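Alkylhalidase CmlS (PDB 3I3L) is a flavin-dependent halogenase of chloramphenicol biosynthesis in Streptomyces venezuelae, working with a covalently attached FAD. Local coordinates at residues A[93-98]-A[104-109]; A[378-383]-A[407-412]; A[306-311]-A[350-355]. All coordinates share one frame; numbering follows the deposited sequence.

Contact 1 (A[93-98]-A[104-109])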
loop_
_atom_site.group_PDB
_atom_site.type_symbol
_atom_site.label_atom_id
_atom_site.label_comp_id
_atom_site.label_asym_id
_atom_site.label_seq_id
_atom_site.Cartn_x
_atom_site.Cartn_y
_atom_site.Cartn_z
ATOM N N SER A 93 -11.891 -10.029 0.415
ATOM C CA SER A 93 -11.904 -8.943 1.392
ATOM C C SER A 93 -10.868 -9.143 2.502
ATOM O O SER A 93 -10.100 -10.097 2.494
ATOM C CB SER A 93 -13.255 -8.933 2.067
ATOM O OG SER A 93 -13.481 -10.204 2.661
ATOM N N ALA A 94 -10.865 -8.218 3.451
ATOM C CA ALA A 94 -10.130 -8.408 4.692
ATOM C C ALA A 94 -11.127 -8.216 5.837
ATOM O O ALA A 94 -11.920 -7.257 5.837
ATOM C CB ALA A 94 -8.991 -7.429 4.760
ATOM N N THR A 95 -11.094 -9.121 6.795
ATOM C CA THR A 95 -11.956 -9.002 7.964
ATOM C C THR A 95 -11.163 -8.711 9.252
ATOM O O THR A 95 -10.099 -9.289 9.492
ATOM C CB THR A 95 -12.898 -10.222 8.091
ATOM O OG1 THR A 95 -13.769 -10.256 6.930
ATOM C CG2 THR A 95 -13.789 -10.123 9.352
ATOM N N PHE A 96 -11.701 -7.817 10.068
ATOM C CA PHE A 96 -11.024 -7.316 11.258
ATOM C C PHE A 96 -11.841 -7.549 12.516
ATOM O O PHE A 96 -13.034 -7.187 12.566
ATOM C CB PHE A 96 -10.745 -5.824 11.085
ATOM C CG PHE A 96 -9.746 -5.540 10.035
ATOM C CD1 PHE A 96 -8.406 -5.417 10.344
ATOM C CD2 PHE A 96 -10.126 -5.458 8.725
ATOM C CE1 PHE A 96 -7.464 -5.200 9.372
ATOM C CE2 PHE A 96 -9.170 -5.236 7.718
ATOM C CZ PHE A 96 -7.840 -5.092 8.048
ATOM N N LEU A 97 -11.219 -8.173 13.523
ATOM C CA LEU A 97 -11.856 -8.266 14.855
ATOM C C LEU A 97 -11.084 -7.339 15.737
ATOM O O LEU A 97 -10.031 -7.715 16.232
ATOM C CB LEU A 97 -11.868 -9.698 15.410
ATOM C CG LEU A 97 -12.359 -10.750 14.399
ATOM C CD1 LEU A 97 -12.551 -12.105 15.074
ATOM C CD2 LEU A 97 -13.635 -10.326 13.711
ATOM N N TRP A 98 -11.604 -6.118 15.896
ATOM C CA TRP A 98 -10.765 -4.959 16.218
ATOM C C TRP A 98 -11.163 -4.270 17.507
ATOM O O TRP A 98 -12.096 -3.464 17.541
ATOM C CB TRP A 98 -10.774 -3.936 15.037
ATOM C CG TRP A 98 -9.520 -3.116 15.045
ATOM C CD1 TRP A 98 -9.413 -1.797 15.336
ATOM C CD2 TRP A 98 -8.202 -3.585 14.778
ATOM N NE1 TRP A 98 -8.099 -1.402 15.262
ATOM C CE2 TRP A 98 -7.331 -2.496 14.946
ATOM C CE3 TRP A 98 -7.672 -4.827 14.420
ATOM C CZ2 TRP A 98 -5.948 -2.602 14.773
ATOM C CZ3 TRP A 98 -6.289 -4.942 14.268
ATOM C CH2 TRP A 98 -5.448 -3.822 14.426
ATOM N N PRO A 104 -17.599 -7.383 14.417
ATOM C CA PRO A 104 -16.614 -7.520 13.315
ATOM C C PRO A 104 -16.797 -6.473 12.227
ATOM O O PRO A 104 -17.891 -5.971 12.068
ATOM C CB PRO A 104 -16.919 -8.921 12.725
ATOM C CG PRO A 104 -17.647 -9.651 13.821
ATOM C CD PRO A 104 -18.438 -8.592 14.581
ATOM N N TRP A 105 -15.733 -6.118 11.513
ATOM C CA TRP A 105 -15.914 -5.386 10.260
ATOM C C TRP A 105 -15.124 -5.944 9.074
ATOM O O TRP A 105 -14.075 -6.576 9.263
ATOM C CB TRP A 105 -15.705 -3.868 10.433
ATOM C CG TRP A 105 -14.285 -3.457 10.581
ATOM C CD1 TRP A 105 -13.544 -3.346 11.756
ATOM C CD2 TRP A 105 -13.430 -3.050 9.511
ATOM N NE1 TRP A 105 -12.267 -2.887 11.445
ATOM C CE2 TRP A 105 -12.175 -2.703 10.081
ATOM C CE3 TRP A 105 -13.608 -2.938 8.100
ATOM C CZ2 TRP A 105 -11.094 -2.286 9.293
ATOM C CZ3 TRP A 105 -12.534 -2.449 7.316
ATOM C CH2 TRP A 105 -11.292 -2.148 7.919
ATOM N N THR A 106 -15.646 -5.766 7.855
ATOM C CA THR A 106 -15.005 -6.307 6.680
ATOM C C THR A 106 -14.782 -5.242 5.604
ATOM O O THR A 106 -15.720 -4.488 5.290
ATOM C CB THR A 106 -15.864 -7.451 6.101
ATOM O OG1 THR A 106 -15.853 -8.546 7.023
ATOM C CG2 THR A 106 -15.354 -7.924 4.695
ATOM N N PHE A 107 -13.570 -5.208 5.038
ATOM C CA PHE A 107 -13.253 -4.325 3.909
ATOM C C PHE A 107 -13.356 -5.043 2.571
ATOM O O PHE A 107 -12.459 -5.800 2.205
ATOM C CB PHE A 107 -11.853 -3.700 4.065
ATOM C CG PHE A 107 -11.498 -2.702 2.962
ATOM C CD1 PHE A 107 -12.312 -1.583 2.698
ATOM C CD2 PHE A 107 -10.370 -2.886 2.164
ATOM C CE1 PHE A 107 -11.993 -0.670 1.671
ATOM C CE2 PHE A 107 -10.031 -1.938 1.133
ATOM C CZ PHE A 107 -10.838 -0.851 0.905
ATOM N N SER A 108 -14.464 -4.823 1.861
ATOM C CA SER A 108 -14.768 -5.541 0.620
ATOM C C SER A 108 -13.897 -5.055 -0.497
ATOM O O SER A 108 -13.587 -3.866 -0.568
ATOM C CB SER A 108 -16.226 -5.326 0.181
ATOM O OG SER A 108 -16.452 -5.994 -1.064
ATOM N N PHE A 109 -13.472 -5.977 -1.353
ATOM C CA PHE A 109 -12.691 -5.581 -2.560
ATOM C C PHE A 109 -13.602 -5.254 -3.782
ATOM O O PHE A 109 -13.104 -4.871 -4.869
ATOM C CB PHE A 109 -11.598 -6.625 -2.905
ATOM C CG PHE A 109 -10.469 -6.665 -1.914
ATOM C CD1 PHE A 109 -10.184 -5.592 -1.129
ATOM C CD2 PHE A 109 -9.729 -7.791 -1.755
ATOM C CE1 PHE A 109 -9.171 -5.647 -0.199
ATOM C CE2 PHE A 109 -8.693 -7.838 -0.823
ATOM C CZ PHE A 109 -8.439 -6.772 -0.036
#

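Contact 2 (A[378-383]-A[407-412])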
loop_
_atom_site.group_PDB
_atom_site.type_symbol
_atom_site.label_atom_id
_atom_site.label_comp_id
_atom_site.label_asym_id
_atom_site.label_seq_id
_atom_site.Cartn_x
_atom_site.Cartn_y
_atom_site.Cartn_z
ATOM N N TYR A 378 -4.919 1.847 15.108
ATOM C CA TYR A 378 -4.373 1.413 16.393
ATOM C C TYR A 378 -5.077 2.164 17.572
ATOM O O TYR A 378 -5.426 1.565 18.570
ATOM C CB TYR A 378 -2.861 1.555 16.467
ATOM C CG TYR A 378 -2.124 0.448 15.783
ATOM C CD1 TYR A 378 -2.422 -0.861 16.037
ATOM C CD2 TYR A 378 -1.130 0.703 14.860
ATOM C CE1 TYR A 378 -1.740 -1.897 15.429
ATOM C CE2 TYR A 378 -0.427 -0.365 14.226
ATOM C CZ TYR A 378 -0.770 -1.638 14.515
ATOM O OH TYR A 378 -0.115 -2.724 13.911
ATOM N N THR A 379 -5.258 3.486 17.441
ATOM C CA THR A 379 -5.951 4.242 18.468
ATOM C C THR A 379 -7.369 3.695 18.795
ATOM O O THR A 379 -7.754 3.657 19.966
ATOM C CB THR A 379 -5.992 5.736 18.121
ATOM O OG1 THR A 379 -4.648 6.143 17.901
ATOM C CG2 THR A 379 -6.573 6.569 19.290
ATOM N N PHE A 380 -8.120 3.270 17.778
ATOM C CA PHE A 380 -9.476 2.733 18.007
ATOM C C PHE A 380 -9.440 1.470 18.798
ATOM O O PHE A 380 -10.285 1.268 19.700
ATOM C CB PHE A 380 -10.236 2.437 16.692
ATOM C CG PHE A 380 -10.470 3.649 15.866
ATOM C CD1 PHE A 380 -10.657 4.894 16.483
ATOM C CD2 PHE A 380 -10.500 3.572 14.474
ATOM C CE1 PHE A 380 -10.856 6.042 15.715
ATOM C CE2 PHE A 380 -10.729 4.720 13.699
ATOM C CZ PHE A 380 -10.901 5.948 14.318
ATOM N N ALA A 381 -8.490 0.602 18.485
ATOM C CA ALA A 381 -8.384 -0.636 19.275
ATOM C C ALA A 381 -7.894 -0.383 20.702
ATOM O O ALA A 381 -8.200 -1.165 21.606
ATOM C CB ALA A 381 -7.492 -1.644 18.619
ATOM N N SER A 382 -7.137 0.694 20.886
ATOM C CA SER A 382 -6.526 0.977 22.178
ATOM C C SER A 382 -7.586 1.336 23.256
ATOM O O SER A 382 -7.317 1.189 24.452
ATOM C CB SER A 382 -5.459 2.063 22.085
ATOM O OG SER A 382 -6.070 3.331 21.861
ATOM N N PHE A 383 -8.769 1.763 22.819
ATOM C CA PHE A 383 -9.863 2.071 23.739
ATOM C C PHE A 383 -10.409 0.833 24.436
ATOM O O PHE A 383 -10.922 0.916 25.559
ATOM C CB PHE A 383 -10.981 2.807 23.004
ATOM C CG PHE A 383 -10.579 4.197 22.582
ATOM C CD1 PHE A 383 -10.085 5.100 23.528
ATOM C CD2 PHE A 383 -10.680 4.597 21.264
ATOM C CE1 PHE A 383 -9.698 6.400 23.159
ATOM C CE2 PHE A 383 -10.267 5.899 20.888
ATOM C CZ PHE A 383 -9.782 6.785 21.829
ATOM N N LYS A 407 -12.775 9.351 23.166
ATOM C CA LYS A 407 -14.040 8.562 23.399
ATOM C C LYS A 407 -15.326 9.446 23.171
ATOM O O LYS A 407 -16.216 9.604 24.041
ATOM C CB LYS A 407 -14.070 7.754 24.705
ATOM C CG LYS A 407 -15.432 7.017 24.918
ATOM C CD LYS A 407 -15.760 6.631 26.429
ATOM C CE LYS A 407 -15.695 7.841 27.410
ATOM N NZ LYS A 407 -15.272 7.418 28.789
ATOM N N LYS A 408 -15.265 10.133 22.018
ATOM C CA LYS A 408 -16.347 10.368 21.072
ATOM C C LYS A 408 -16.461 9.063 20.312
ATOM O O LYS A 408 -17.357 8.879 19.495
ATOM C CB LYS A 408 -15.893 11.443 20.066
ATOM C CG LYS A 408 -16.350 11.274 18.588
ATOM C CD LYS A 408 -15.398 10.411 17.739
ATOM C CE LYS A 408 -15.556 10.757 16.248
ATOM N NZ LYS A 408 -14.733 9.811 15.377
ATOM N N TRP A 409 -15.488 8.175 20.526
ATOM C CA TRP A 409 -15.480 6.910 19.819
ATOM C C TRP A 409 -16.549 5.963 20.373
ATOM O O TRP A 409 -17.153 5.212 19.604
ATOM C CB TRP A 409 -14.078 6.289 19.844
ATOM C CG TRP A 409 -14.063 4.852 19.471
ATOM C CD1 TRP A 409 -13.861 4.315 18.220
ATOM C CD2 TRP A 409 -14.281 3.748 20.352
ATOM N NE1 TRP A 409 -13.927 2.940 18.280
ATOM C CE2 TRP A 409 -14.184 2.568 19.578
ATOM C CE3 TRP A 409 -14.556 3.639 21.726
ATOM C CZ2 TRP A 409 -14.345 1.307 20.130
ATOM C CZ3 TRP A 409 -14.728 2.377 22.273
ATOM C CH2 TRP A 409 -14.618 1.231 21.474
ATOM N N PHE A 410 -16.772 6.028 21.695
ATOM C CA PHE A 410 -17.718 5.191 22.442
ATOM C C PHE A 410 -19.079 5.041 21.772
ATOM O O PHE A 410 -19.865 4.143 22.126
ATOM N N GLU A 411 -19.333 5.881 20.762
ATOM C CA GLU A 411 -20.671 5.996 20.161
ATOM C C GLU A 411 -20.722 6.195 18.621
ATOM O O GLU A 411 -21.414 7.092 18.100
ATOM C CB GLU A 411 -21.473 7.093 20.910
ATOM C CG GLU A 411 -20.625 8.288 21.380
ATOM C CD GLU A 411 -20.204 9.222 20.222
ATOM O OE1 GLU A 411 -19.673 8.731 19.195
ATOM O OE2 GLU A 411 -20.386 10.466 20.344
ATOM N N SER A 412 -20.001 5.337 17.907
ATOM C CA SER A 412 -20.127 5.236 16.465
ATOM C C SER A 412 -21.193 4.143 16.130
ATOM O O SER A 412 -21.185 3.510 15.048
ATOM C CB SER A 412 -18.747 4.938 15.854
ATOM O OG SER A 412 -17.701 5.628 16.554
#

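Contact 3 (A[306-311]-A[350-355])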
loop_
_atom_site.group_PDB
_atom_site.type_symbol
_atom_site.label_atom_id
_atom_site.label_comp_id
_atom_site.label_asym_id
_atom_site.label_seq_id
_atom_site.Cartn_x
_atom_site.Cartn_y
_atom_site.Cartn_z
ATOM N N SER A 306 15.200 7.748 -4.368
ATOM C CA SER A 306 16.004 7.584 -5.590
ATOM C C SER A 306 16.746 8.930 -5.828
ATOM O O SER A 306 16.295 9.987 -5.418
ATOM C CB SER A 306 15.067 7.312 -6.784
ATOM O OG SER A 306 14.335 8.506 -7.138
ATOM N N ALA A 307 17.869 8.851 -6.521
ATOM C CA ALA A 307 18.647 10.007 -6.927
ATOM C C ALA A 307 19.619 9.515 -8.009
ATOM O O ALA A 307 19.910 8.333 -8.069
ATOM C CB ALA A 307 19.473 10.553 -5.743
ATOM N N ASP A 308 20.130 10.419 -8.812
ATOM C CA ASP A 308 21.220 10.094 -9.731
ATOM C C ASP A 308 20.920 8.845 -10.602
ATOM O O ASP A 308 19.981 8.834 -11.392
ATOM C CB ASP A 308 22.491 9.914 -8.895
ATOM C CG ASP A 308 22.859 11.176 -8.093
ATOM O OD1 ASP A 308 22.632 12.299 -8.588
ATOM O OD2 ASP A 308 23.398 11.028 -6.961
ATOM N N ARG A 309 21.689 7.774 -10.406
ATOM C CA ARG A 309 21.438 6.579 -11.204
ATOM C C ARG A 309 20.819 5.388 -10.462
ATOM O O ARG A 309 20.921 4.257 -10.938
ATOM C CB ARG A 309 22.736 6.137 -11.914
ATOM C CG ARG A 309 23.216 7.139 -12.932
ATOM C CD ARG A 309 24.625 6.772 -13.570
ATOM N NE ARG A 309 25.005 7.817 -14.554
ATOM C CZ ARG A 309 24.555 7.852 -15.822
ATOM N NH1 ARG A 309 23.734 6.918 -16.264
ATOM N NH2 ARG A 309 24.883 8.853 -16.633
ATOM N N PHE A 310 20.266 5.611 -9.267
ATOM C CA PHE A 310 19.622 4.520 -8.530
ATOM C C PHE A 310 18.170 4.833 -8.115
ATOM O O PHE A 310 17.830 5.965 -7.904
ATOM C CB PHE A 310 20.433 4.141 -7.294
ATOM C CG PHE A 310 20.320 5.144 -6.138
ATOM C CD1 PHE A 310 19.312 4.997 -5.158
ATOM C CD2 PHE A 310 21.219 6.202 -6.008
ATOM C CE1 PHE A 310 19.232 5.903 -4.079
ATOM C CE2 PHE A 310 21.146 7.085 -4.943
ATOM C CZ PHE A 310 20.153 6.939 -3.977
ATOM N N PHE A 311 17.381 3.772 -7.990
ATOM C CA PHE A 311 16.067 3.794 -7.432
ATOM C C PHE A 311 16.004 2.663 -6.391
ATOM O O PHE A 311 16.505 1.583 -6.631
ATOM C CB PHE A 311 14.995 3.528 -8.525
ATOM C CG PHE A 311 14.845 4.668 -9.515
ATOM C CD1 PHE A 311 13.789 5.534 -9.426
ATOM C CD2 PHE A 311 15.805 4.881 -10.492
ATOM C CE1 PHE A 311 13.660 6.618 -10.232
ATOM C CE2 PHE A 311 15.658 5.971 -11.394
ATOM C CZ PHE A 311 14.612 6.828 -11.261
ATOM N N ASP A 350 17.185 15.856 -19.736
ATOM C CA ASP A 350 16.972 17.148 -19.075
ATOM C C ASP A 350 15.904 17.086 -17.935
ATOM O O ASP A 350 15.747 18.031 -17.192
ATOM C CB ASP A 350 16.529 18.229 -20.118
ATOM C CG ASP A 350 15.376 17.762 -20.975
ATOM O OD1 ASP A 350 15.422 16.640 -21.522
ATOM O OD2 ASP A 350 14.398 18.515 -21.135
ATOM N N GLU A 351 15.112 16.030 -17.893
ATOM C CA GLU A 351 13.997 15.941 -16.951
ATOM C C GLU A 351 14.453 15.149 -15.706
ATOM O O GLU A 351 13.634 14.811 -14.864
ATOM C CB GLU A 351 12.802 15.221 -17.626
ATOM C CG GLU A 351 12.085 16.077 -18.713
ATOM C CD GLU A 351 10.913 15.367 -19.338
ATOM O OE1 GLU A 351 10.295 14.519 -18.658
ATOM O OE2 GLU A 351 10.613 15.606 -20.541
ATOM N N LYS A 352 15.748 14.830 -15.627
ATOM C CA LYS A 352 16.276 13.996 -14.575
ATOM C C LYS A 352 15.787 14.360 -13.195
ATOM O O LYS A 352 15.282 13.500 -12.485
ATOM C CB LYS A 352 17.789 14.002 -14.548
ATOM C CG LYS A 352 18.325 13.255 -13.303
ATOM C CD LYS A 352 19.754 13.697 -12.938
ATOM C CE LYS A 352 20.287 12.866 -11.742
ATOM N NZ LYS A 352 21.740 13.226 -11.343
ATOM N N ASP A 353 15.946 15.622 -12.828
ATOM C CA ASP A 353 15.623 16.114 -11.506
ATOM C C ASP A 353 14.145 16.032 -11.216
ATOM O O ASP A 353 13.730 15.558 -10.153
ATOM C CB ASP A 353 16.102 17.567 -11.330
ATOM C CG ASP A 353 17.650 17.660 -11.162
ATOM O OD1 ASP A 353 18.314 16.683 -10.762
ATOM O OD2 ASP A 353 18.209 18.741 -11.407
ATOM N N ALA A 354 13.354 16.460 -12.183
ATOM C CA ALA A 354 11.922 16.458 -12.053
ATOM C C ALA A 354 11.413 15.011 -11.882
ATOM O O ALA A 354 10.494 14.760 -11.123
ATOM C CB ALA A 354 11.297 17.121 -13.281
ATOM N N VAL A 355 12.024 14.069 -12.591
ATOM C CA VAL A 355 11.528 12.683 -12.535
ATOM C C VAL A 355 11.864 12.073 -11.167
ATOM O O VAL A 355 11.072 11.339 -10.617
ATOM C CB VAL A 355 12.117 11.794 -13.694
ATOM C CG1 VAL A 355 11.968 10.322 -13.399
ATOM C CG2 VAL A 355 11.415 12.105 -15.074
#

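Contact 1 (A[93-98]-A[104-109])
Phe-96 and Trp-105 lie side by side on one face of an antiparallel hairpin, and their rings form an offset stack: the phenyl centroid is 4.5 Å from that of the indole six-membered ring, with the planes 11° apart. Packing is tightest here. Phe-96 CD2 comes within 3.4 Å of Trp-105 CZ2, and Phe-96 CB sits over the five-membered ring as a CH-pi contact, 3.3 Å from Trp-105 NE1. A chi1 of 75° sets Trp-105 CG between its own backbone N and carbonyl carbon, which brings the indole over the Phe-96 side chain, the two running alongside. Below the rings, Phe-96 and Trp-105 exchange two nearly straight backbone hydrogen bonds as a hydrogen-bonded pair. The next such pair is less even: Phe-107 N reaches Ala-94 O at 2.7 Å, but Ala-94 N is 3.2 Å from Phe-107 O and lies well off that carbonyl's plane. The Ala-94 side chain, on the aromatic face, is about 10 Å from the bound FAD.

The other face, with Ser-93, Thr-95 and Thr-106, is polar. Thr-95 OG1 and Thr-106 OG1 share a hydrogen bond of 2.7 Å, and the network continues to Thr-225 and His-441. No side opens to solvent, but the Leu-97 end is loose, with Leu-97 CD2 only grazing Pro-104 CB at 3.7 Å. The Ser-93 end stays packed: its CB lies against Phe-107 O and Thr-106 CG2, and the face of Phe-109 covers its CA, while the Phe-107 ring turns away to Phe-582 and His-581.

The hairpin thus separates its chemistry by face. The hydroxyls of Thr-95 and Thr-106 are buried but satisfied, whereas Trp-105 NE1 is buried without a hydrogen-bond partner, so the indole is held by stacking and shape.

Contact 2 (A[378-383]-A[407-412])
Trp-409 turns its indole toward the C-terminal end of helix 352-382, where it meets Phe-380 and Phe-383 in an aromatic cluster. Its chi1 of 164° puts CG anti to the backbone N and projects the ring from the loop onto the helix. Phe-383 runs past the indole in the opposite direction: its CD2 lies over one indole face, 3.8 Å from Trp-409 CD2, and its CB stands 4.1 Å from the centroid of the six-membered ring as a CH-pi contact. The planes are 26° apart but slid, so the rings barely overlap. Phe-380 is similarly displaced, its plane at 17° to the indole and its CD1 3.7 Å from Trp-409 CD1.

Around the cluster, Ala-432 and Ile-436 of helix 430-439 pack on Phe-380, while Arg-403 and Arg-406 touch Phe-383. Replacing Trp-409 by a serine is likely to leave both phenylalanines without the indole they share and to open a gap beside them.

No hydrogen bond crosses between 378-383 and 407-412. Trp-409 and Phe-383 are only partly buried, and it is dispersion and the covering of apolar surface that carry the attachment.

Contact 3 (A[306-311]-A[350-355])
A type II' beta turn from Ala-307 to Phe-310 presents Asp-308 to Lys-352 in the first turn of helix 352-382, and the two side chains join in a salt bridge. Lys-352 NZ donates to Asp-308 OD1 at 3.0 Å, and Asp-308 OD1 accepts with its anti lone pair, the one directed away from the other carboxylate oxygen. The lysine reaches this far because it is fully stretched: CG is anti to the backbone N (chi1 173°), and the rest of the chain stays extended. On the way its CE passes 3.5 Å from Asp-308 CA, so the methylene end lies against the turn backbone as well.

The turn links strands 306-307 and 310-312, the former at the margin of the mixed sheet that also holds strand 25-29, which leads into what is probably the Rossmann-type glycine motif of the FAD site. Phe-310 N bonds to Ala-307 O at 3.0 Å to close the turn, and Asp-308 sits in it with a positive phi of 52°. Strand 310-312 pairs with strand 179-182 farther into the sheet. His-356, one helical turn beyond Lys-352, bonds to Ser-306 OG and to Asp-308 O, a second tie between turn and helix. Asp-308 is solvent-exposed, so its ion pair is likely to be modest in strength; a crystal neighbour may also influence where its side chain sits. Asp-353 OD1 stands 4.9 Å from Lys-352 NZ, not in contact, and may add to the negative field there.

Along the chain, contact 1 comes first, then contact 3, then contact 2. Helix 352-382 joins the last two: contact 3 uses its first turn and contact 2 its final one, with contact centres about 43 Å apart on opposite sides of the chain's centre. Contact 1 belongs to the larger mixed sheet, whereas the strands of contact 3 belong to the six-stranded one; their centres are about 39 Å apart. Contacts 1 and 2, centres about 17 Å apart, touch where Trp-98 NE1, hydrogen-bonded to Phe-377 O of the same helix, lies 3.4 Å from Ala-381 CB. One long helix therefore spans from the margin of the six-stranded sheet, probably of Rossmann type, to beside the hairpin of the larger sheet.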